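Local coordinates for H subunit of photosynthetic reaction center complex (Rhodopseudomonas palustris, PDB 6Z5S), which forms the H subunit of the bacterial photosynthetic reaction centre, a membrane-anchored chain that probably caps the cytoplasmic face of the complex and helps proton delivery to the secondary quinone, at residues V182-F195 with V207-T220. Numbering follows the deposited sequence.
Sequences VAKSRKRVLLPVPF and VDAIRGDQFAGVPT
Val189 and Val218 meet flank to flank, CB to CB at 3.8 Å, where strand 188-192 is overlaid by the loop 207-220. CG1 of Val189 lies 3.7 Å from CG2 of Thr220, and Lys187 crosses Thr220 at about a right angle, its CD 3.8 Å from the same threonine methyl. Val182 brings CG2 to CA of Ala216 at 4.0 Å, in the 3-10 turn 214-216. Toward the other end, both methyls of Leu191 touch CG2 of Val207 as the two side chains run past each other in opposite directions, CD2 at 3.6 Å; Ala209 CB approaches the Phe195 ring obliquely. Three methyls make van der Waals contact with carbonyl oxygens: Val189 CG2 with Phe215 O, Val207 CG2 with Phe195 O at 3.4 Å, and Val218 CG1, placed anti to the backbone N (chi1 178°) and so turned to the strand, with Leu190 O at 3.5 Å. Within the loop, Arg211 N donates to Gln214 OE1 (166° at the hydrogen), tying the backbone ahead of the 3-10 turn to its first side chain, while Ile210 CD1 packs over the centre of one Phe215 ring face. In this PRC-barrel domain strand 188-192 pairs antiparallel with strand 174-182, whose last residue, Val182, hydrogen-bonds through N to Lys187 O, so both hairpin strands reach the loop; Tyr239 of helix 229-245 packs on Leu191 and Val218 and hydrogen-bonds Leu190 O.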
ATOM      1  N   VAL D 182     -15.750  33.656 -28.917  1.00 93.00           N
ATOM      2  CA  VAL D 182     -14.567  34.495 -28.988  1.00 93.00           C
ATOM      3  C   VAL D 182     -14.998  35.958 -29.104  1.00 93.00           C
ATOM      4  O   VAL D 182     -16.159  36.274 -29.390  1.00 93.00           O
ATOM      5  CB  VAL D 182     -13.678  34.068 -30.166  1.00 93.00           C
ATOM      6  CG1 VAL D 182     -14.318  34.468 -31.471  1.00 93.00           C
ATOM      7  CG2 VAL D 182     -12.262  34.616 -30.031  1.00 93.00           C
ATOM      8  N   ALA D 183     -14.042  36.859 -28.882  1.00 96.95           N
ATOM      9  CA  ALA D 183     -14.339  38.258 -28.600  1.00 96.95           C
ATOM     10  C   ALA D 183     -15.215  38.923 -29.655  1.00 96.95           C
ATOM     11  O   ALA D 183     -16.344  39.326 -29.357  1.00 96.95           O
ATOM     12  CB  ALA D 183     -13.038  39.046 -28.448  1.00 96.95           C
ATOM     13  N   LYS D 184     -14.721  39.043 -30.882  1.00 99.76           N
ATOM     14  CA  LYS D 184     -15.438  39.780 -31.915  1.00 99.76           C
ATOM     15  C   LYS D 184     -15.221  39.171 -33.290  1.00 99.76           C
ATOM     16  O   LYS D 184     -14.991  39.877 -34.275  1.00 99.76           O
ATOM     17  CB  LYS D 184     -15.046  41.255 -31.893  1.00 99.76           C
ATOM     18  CG  LYS D 184     -13.561  41.516 -32.017  1.00 99.76           C
ATOM     19  CD  LYS D 184     -13.293  43.008 -31.993  1.00 99.76           C
ATOM     20  CE  LYS D 184     -13.673  43.593 -30.645  1.00 99.76           C
ATOM     21  NZ  LYS D 184     -12.871  43.013 -29.539  1.00 99.76           N
ATOM     22  N   SER D 185     -15.303  37.851 -33.384  1.00100.29           N
ATOM     23  CA  SER D 185     -15.291  37.200 -34.683  1.00100.29           C
ATOM     24  C   SER D 185     -16.402  36.177 -34.835  1.00100.29           C
ATOM     25  O   SER D 185     -16.454  35.501 -35.867  1.00100.29           O
ATOM     26  CB  SER D 185     -13.934  36.524 -34.944  1.00100.29           C
ATOM     27  OG  SER D 185     -13.903  35.204 -34.434  1.00100.29           O
ATOM     28  N   ARG D 186     -17.290  36.050 -33.852  1.00 99.42           N
ATOM     29  CA  ARG D 186     -18.404  35.108 -33.886  1.00 99.42           C
ATOM     30  C   ARG D 186     -17.909  33.689 -34.160  1.00 99.42           C
ATOM     31  O   ARG D 186     -18.229  33.062 -35.170  1.00 99.42           O
ATOM     32  CB  ARG D 186     -19.461  35.541 -34.902  1.00 99.42           C
ATOM     33  CG  ARG D 186     -20.145  36.851 -34.547  1.00 99.42           C
ATOM     34  CD  ARG D 186     -21.150  36.690 -33.411  1.00 99.42           C
ATOM     35  NE  ARG D 186     -20.506  36.629 -32.099  1.00 99.42           N
ATOM     36  CZ  ARG D 186     -20.019  37.682 -31.448  1.00 99.42           C
ATOM     37  NH1 ARG D 186     -20.101  38.894 -31.981  1.00 99.42           N
ATOM     38  NH2 ARG D 186     -19.450  37.525 -30.261  1.00 99.42           N
ATOM     39  N   LYS D 187     -17.103  33.197 -33.227  1.00 89.86           N
ATOM     40  CA  LYS D 187     -16.550  31.857 -33.301  1.00 89.86           C
ATOM     41  C   LYS D 187     -16.525  31.267 -31.904  1.00 89.86           C
ATOM     42  O   LYS D 187     -16.245  31.971 -30.930  1.00 89.86           O
ATOM     43  CB  LYS D 187     -15.142  31.867 -33.902  1.00 89.86           C
ATOM     44  CG  LYS D 187     -14.504  30.498 -34.007  1.00 89.86           C
ATOM     45  CD  LYS D 187     -13.079  30.599 -34.509  1.00 89.86           C
ATOM     46  CE  LYS D 187     -12.267  31.556 -33.657  1.00 89.86           C
ATOM     47  NZ  LYS D 187     -10.850  31.604 -34.094  1.00 89.86           N
ATOM     48  N   ARG D 188     -16.825  29.979 -31.810  1.00 83.17           N
ATOM     49  CA  ARG D 188     -16.895  29.278 -30.539  1.00 83.17           C
ATOM     50  C   ARG D 188     -15.738  28.299 -30.439  1.00 83.17           C
ATOM     51  O   ARG D 188     -15.530  27.482 -31.340  1.00 83.17           O
ATOM     52  CB  ARG D 188     -18.229  28.547 -30.400  1.00 83.17           C
ATOM     53  CG  ARG D 188     -19.420  29.471 -30.456  1.00 83.17           C
ATOM     54  CD  ARG D 188     -20.716  28.711 -30.289  1.00 83.17           C
ATOM     55  NE  ARG D 188     -21.801  29.596 -29.881  1.00 83.17           N
ATOM     56  CZ  ARG D 188     -23.025  29.186 -29.571  1.00 83.17           C
ATOM     57  NH1 ARG D 188     -23.328  27.897 -29.624  1.00 83.17           N
ATOM     58  NH2 ARG D 188     -23.947  30.065 -29.208  1.00 83.17           N
ATOM     59  N   VAL D 189     -14.987  28.390 -29.348  1.00 69.94           N
ATOM     60  CA  VAL D 189     -13.846  27.518 -29.112  1.00 69.94           C
ATOM     61  C   VAL D 189     -13.990  26.872 -27.744  1.00 69.94           C
ATOM     62  O   VAL D 189     -14.589  27.437 -26.827  1.00 69.94           O
ATOM     63  CB  VAL D 189     -12.512  28.281 -29.214  1.00 69.94           C
ATOM     64  CG1 VAL D 189     -12.284  28.736 -30.636  1.00 69.94           C
ATOM     65  CG2 VAL D 189     -12.513  29.457 -28.272  1.00 69.94           C
ATOM     66  N   LEU D 190     -13.434  25.679 -27.606  1.00 61.26           N
ATOM     67  CA  LEU D 190     -13.525  24.961 -26.349  1.00 61.26           C
ATOM     68  C   LEU D 190     -12.381  25.351 -25.428  1.00 61.26           C
ATOM     69  O   LEU D 190     -11.293  25.722 -25.872  1.00 61.26           O
ATOM     70  CB  LEU D 190     -13.516  23.454 -26.585  1.00 61.26           C
ATOM     71  CG  LEU D 190     -14.829  22.896 -27.129  1.00 61.26           C
ATOM     72  CD1 LEU D 190     -14.712  21.412 -27.351  1.00 61.26           C
ATOM     73  CD2 LEU D 190     -15.961  23.204 -26.178  1.00 61.26           C
ATOM     74  N   LEU D 191     -12.644  25.278 -24.131  1.00 60.86           N
ATOM     75  CA  LEU D 191     -11.646  25.564 -23.105  1.00 60.86           C
ATOM     76  C   LEU D 191     -11.710  24.460 -22.065  1.00 60.86           C
ATOM     77  O   LEU D 191     -12.750  24.314 -21.391  1.00 60.86           O
ATOM     78  CB  LEU D 191     -11.903  26.928 -22.474  1.00 60.86           C
ATOM     79  CG  LEU D 191     -11.287  27.194 -21.110  1.00 60.86           C
ATOM     80  CD1 LEU D 191      -9.784  27.139 -21.188  1.00 60.86           C
ATOM     81  CD2 LEU D 191     -11.746  28.533 -20.603  1.00 60.86           C
ATOM     82  N   PRO D 192     -10.663  23.655 -21.912  1.00 58.68           N
ATOM     83  CA  PRO D 192     -10.705  22.585 -20.914  1.00 58.68           C
ATOM     84  C   PRO D 192     -10.841  23.157 -19.516  1.00 58.68           C
ATOM     85  O   PRO D 192     -10.185  24.136 -19.159  1.00 58.68           O
ATOM     86  CB  PRO D 192      -9.366  21.868 -21.105  1.00 58.68           C
ATOM     87  CG  PRO D 192      -8.912  22.257 -22.457  1.00 58.68           C
ATOM     88  CD  PRO D 192      -9.408  23.643 -22.672  1.00 58.68           C
ATOM     89  N   VAL D 193     -11.720  22.539 -18.726  1.00 59.83           N
ATOM     90  CA  VAL D 193     -11.958  23.019 -17.365  1.00 59.83           C
ATOM     91  C   VAL D 193     -10.684  23.061 -16.530  1.00 59.83           C
ATOM     92  O   VAL D 193     -10.459  24.070 -15.842  1.00 59.83           O
ATOM     93  CB  VAL D 193     -13.071  22.185 -16.700  1.00 59.83           C
ATOM     94  CG1 VAL D 193     -13.178  22.525 -15.231  1.00 59.83           C
ATOM     95  CG2 VAL D 193     -14.392  22.426 -17.394  1.00 59.83           C
ATOM     96  N   PRO D 194      -9.819  22.040 -16.534  1.00 58.94           N
ATOM     97  CA  PRO D 194      -8.602  22.128 -15.713  1.00 58.94           C
ATOM     98  C   PRO D 194      -7.693  23.282 -16.082  1.00 58.94           C
ATOM     99  O   PRO D 194      -6.852  23.673 -15.267  1.00 58.94           O
ATOM    100  CB  PRO D 194      -7.917  20.780 -15.960  1.00 58.94           C
ATOM    101  CG  PRO D 194      -9.010  19.876 -16.337  1.00 58.94           C
ATOM    102  CD  PRO D 194      -9.945  20.706 -17.147  1.00 58.94           C
ATOM    103  N   PHE D 195      -7.829  23.841 -17.276  1.00 58.31           N
ATOM    104  CA  PHE D 195      -7.024  24.977 -17.690  1.00 58.31           C
ATOM    105  C   PHE D 195      -7.680  26.304 -17.354  1.00 58.31           C
ATOM    106  O   PHE D 195      -7.196  27.349 -17.795  1.00 58.31           O
ATOM    107  CB  PHE D 195      -6.744  24.907 -19.189  1.00 58.31           C
ATOM    108  CG  PHE D 195      -5.614  23.999 -19.551  1.00 58.31           C
ATOM    109  CD1 PHE D 195      -4.309  24.369 -19.303  1.00 58.31           C
ATOM    110  CD2 PHE D 195      -5.856  22.777 -20.143  1.00 58.31           C
ATOM    111  CE1 PHE D 195      -3.272  23.543 -19.637  1.00 58.31           C
ATOM    112  CE2 PHE D 195      -4.818  21.946 -20.480  1.00 58.31           C
ATOM    113  CZ  PHE D 195      -3.524  22.331 -20.227  1.00 58.31           C
ATOM    114  N   VAL D 207      -7.985  32.377 -17.428  1.00 80.65           N
ATOM    115  CA  VAL D 207      -7.089  31.361 -17.958  1.00 80.65           C
ATOM    116  C   VAL D 207      -5.709  31.982 -18.074  1.00 80.65           C
ATOM    117  O   VAL D 207      -5.522  32.953 -18.815  1.00 80.65           O
ATOM    118  CB  VAL D 207      -7.567  30.833 -19.314  1.00 80.65           C
ATOM    119  CG1 VAL D 207      -6.469  30.032 -19.981  1.00 80.65           C
ATOM    120  CG2 VAL D 207      -8.800  29.990 -19.129  1.00 80.65           C
ATOM    121  N   ASP D 208      -4.746  31.425 -17.350  1.00 79.70           N
ATOM    122  CA  ASP D 208      -3.400  31.967 -17.317  1.00 79.70           C
ATOM    123  C   ASP D 208      -2.448  31.277 -18.279  1.00 79.70           C
ATOM    124  O   ASP D 208      -1.272  31.645 -18.330  1.00 79.70           O
ATOM    125  CB  ASP D 208      -2.841  31.881 -15.902  1.00 79.70           C
ATOM    126  CG  ASP D 208      -3.056  30.525 -15.289  1.00 79.70           C
ATOM    127  OD1 ASP D 208      -4.230  30.140 -15.117  1.00 79.70           O
ATOM    128  OD2 ASP D 208      -2.057  29.840 -14.988  1.00 79.70           O
ATOM    129  N   ALA D 209      -2.915  30.289 -19.040  1.00 71.23           N
ATOM    130  CA  ALA D 209      -2.025  29.583 -19.953  1.00 71.23           C
ATOM    131  C   ALA D 209      -1.715  30.422 -21.184  1.00 71.23           C
ATOM    132  O   ALA D 209      -0.549  30.609 -21.539  1.00 71.23           O
ATOM    133  CB  ALA D 209      -2.639  28.244 -20.353  1.00 71.23           C
ATOM    134  N   ILE D 210      -2.744  30.936 -21.845  1.00 71.99           N
ATOM    135  CA  ILE D 210      -2.578  31.808 -22.994  1.00 71.99           C
ATOM    136  C   ILE D 210      -3.127  33.177 -22.631  1.00 71.99           C
ATOM    137  O   ILE D 210      -3.790  33.353 -21.611  1.00 71.99           O
ATOM    138  CB  ILE D 210      -3.273  31.257 -24.248  1.00 71.99           C
ATOM    139  CG1 ILE D 210      -4.787  31.354 -24.094  1.00 71.99           C
ATOM    140  CG2 ILE D 210      -2.870  29.817 -24.475  1.00 71.99           C
ATOM    141  CD1 ILE D 210      -5.550  30.687 -25.199  1.00 71.99           C
ATOM    142  N   ARG D 211      -2.845  34.152 -23.484  1.00 77.16           N
ATOM    143  CA  ARG D 211      -3.339  35.497 -23.258  1.00 77.16           C
ATOM    144  C   ARG D 211      -4.649  35.707 -24.010  1.00 77.16           C
ATOM    145  O   ARG D 211      -5.162  34.808 -24.678  1.00 77.16           O
ATOM    146  CB  ARG D 211      -2.292  36.525 -23.662  1.00 77.16           C
ATOM    147  CG  ARG D 211      -1.784  36.376 -25.065  1.00 77.16           C
ATOM    148  CD  ARG D 211      -0.861  37.518 -25.418  1.00 77.16           C
ATOM    149  NE  ARG D 211      -0.626  37.579 -26.852  1.00 77.16           N
ATOM    150  CZ  ARG D 211       0.406  37.006 -27.458  1.00 77.16           C
ATOM    151  NH1 ARG D 211       0.544  37.107 -28.771  1.00 77.16           N
ATOM    152  NH2 ARG D 211       1.300  36.334 -26.746  1.00 77.16           N
ATOM    153  N   GLY D 212      -5.185  36.923 -23.914  1.00 76.43           N
ATOM    154  CA  GLY D 212      -6.565  37.151 -24.312  1.00 76.43           C
ATOM    155  C   GLY D 212      -6.826  36.935 -25.789  1.00 76.43           C
ATOM    156  O   GLY D 212      -7.857  36.374 -26.166  1.00 76.43           O
ATOM    157  N   ASP D 213      -5.915  37.386 -26.647  1.00 74.93           N
ATOM    158  CA  ASP D 213      -6.160  37.273 -28.080  1.00 74.93           C
ATOM    159  C   ASP D 213      -6.009  35.841 -28.567  1.00 74.93           C
ATOM    160  O   ASP D 213      -6.677  35.441 -29.528  1.00 74.93           O
ATOM    161  CB  ASP D 213      -5.212  38.183 -28.851  1.00 74.93           C
ATOM    162  CG  ASP D 213      -3.766  37.934 -28.501  1.00 74.93           C
ATOM    163  OD1 ASP D 213      -3.424  38.028 -27.305  1.00 74.93           O
ATOM    164  OD2 ASP D 213      -2.975  37.632 -29.416  1.00 74.93           O
ATOM    165  N   GLN D 214      -5.148  35.058 -27.917  1.00 72.79           N
ATOM    166  CA  GLN D 214      -4.852  33.706 -28.372  1.00 72.79           C
ATOM    167  C   GLN D 214      -6.079  32.813 -28.414  1.00 72.79           C
ATOM    168  O   GLN D 214      -6.028  31.755 -29.049  1.00 72.79           O
ATOM    169  CB  GLN D 214      -3.789  33.081 -27.477  1.00 72.79           C
ATOM    170  CG  GLN D 214      -2.499  33.859 -27.454  1.00 72.79           C
ATOM    171  CD  GLN D 214      -1.333  33.030 -26.981  1.00 72.79           C
ATOM    172  OE1 GLN D 214      -0.948  33.089 -25.819  1.00 72.79           O
ATOM    173  NE2 GLN D 214      -0.765  32.247 -27.885  1.00 72.79           N
ATOM    174  N   PHE D 215      -7.176  33.209 -27.773  1.00 70.89           N
ATOM    175  CA  PHE D 215      -8.401  32.430 -27.858  1.00 70.89           C
ATOM    176  C   PHE D 215      -8.920  32.340 -29.280  1.00 70.89           C
ATOM    177  O   PHE D 215      -9.747  31.471 -29.572  1.00 70.89           O
ATOM    178  CB  PHE D 215      -9.466  33.027 -26.947  1.00 70.89           C
ATOM    179  CG  PHE D 215      -9.214  32.785 -25.500  1.00 70.89           C
ATOM    180  CD1 PHE D 215      -9.639  31.620 -24.902  1.00 70.89           C
ATOM    181  CD2 PHE D 215      -8.539  33.715 -24.738  1.00 70.89           C
ATOM    182  CE1 PHE D 215      -9.403  31.390 -23.571  1.00 70.89           C
ATOM    183  CE2 PHE D 215      -8.299  33.490 -23.407  1.00 70.89           C
ATOM    184  CZ  PHE D 215      -8.732  32.326 -22.821  1.00 70.89           C
ATOM    185  N   ALA D 216      -8.459  33.211 -30.173  1.00 70.97           N
ATOM    186  CA  ALA D 216      -8.848  33.079 -31.569  1.00 70.97           C
ATOM    187  C   ALA D 216      -8.225  31.846 -32.207  1.00 70.97           C
ATOM    188  O   ALA D 216      -8.820  31.252 -33.112  1.00 70.97           O
ATOM    189  CB  ALA D 216      -8.453  34.333 -32.345  1.00 70.97           C
ATOM    190  N   GLY D 217      -7.048  31.440 -31.746  1.00 63.83           N
ATOM    191  CA  GLY D 217      -6.328  30.347 -32.360  1.00 63.83           C
ATOM    192  C   GLY D 217      -6.610  28.970 -31.816  1.00 63.83           C
ATOM    193  O   GLY D 217      -6.045  27.998 -32.322  1.00 63.83           O
ATOM    194  N   VAL D 218      -7.458  28.851 -30.801  1.00 60.91           N
ATOM    195  CA  VAL D 218      -7.779  27.531 -30.250  1.00 60.91           C
ATOM    196  C   VAL D 218      -8.386  26.667 -31.347  1.00 60.91           C
ATOM    197  O   VAL D 218      -9.277  27.135 -32.080  1.00 60.91           O
ATOM    198  CB  VAL D 218      -8.742  27.669 -29.061  1.00 60.91           C
ATOM    199  CG1 VAL D 218      -9.123  26.312 -28.516  1.00 60.91           C
ATOM    200  CG2 VAL D 218      -8.114  28.516 -27.978  1.00 60.91           C
ATOM    201  N   PRO D 219      -7.943  25.422 -31.522  1.00 60.29           N
ATOM    202  CA  PRO D 219      -8.492  24.588 -32.598  1.00 60.29           C
ATOM    203  C   PRO D 219      -9.977  24.335 -32.396  1.00 60.29           C
ATOM    204  O   PRO D 219     -10.410  23.892 -31.332  1.00 60.29           O
ATOM    205  CB  PRO D 219      -7.679  23.294 -32.491  1.00 60.29           C
ATOM    206  CG  PRO D 219      -6.467  23.661 -31.732  1.00 60.29           C
ATOM    207  CD  PRO D 219      -6.884  24.726 -30.781  1.00 60.29           C
ATOM    208  N   THR D 220     -10.756  24.623 -33.429  1.00 64.09           N
ATOM    209  CA  THR D 220     -12.203  24.516 -33.350  1.00 64.09           C
ATOM    210  C   THR D 220     -12.671  23.122 -33.739  1.00 64.09           C
ATOM    211  O   THR D 220     -12.078  22.459 -34.593  1.00 64.09           O
ATOM    212  CB  THR D 220     -12.868  25.548 -34.256  1.00 64.09           C
ATOM    213  OG1 THR D 220     -12.452  25.328 -35.608  1.00 64.09           O
ATOM    214  CG2 THR D 220     -12.477  26.945 -33.836  1.00 64.09           C
TER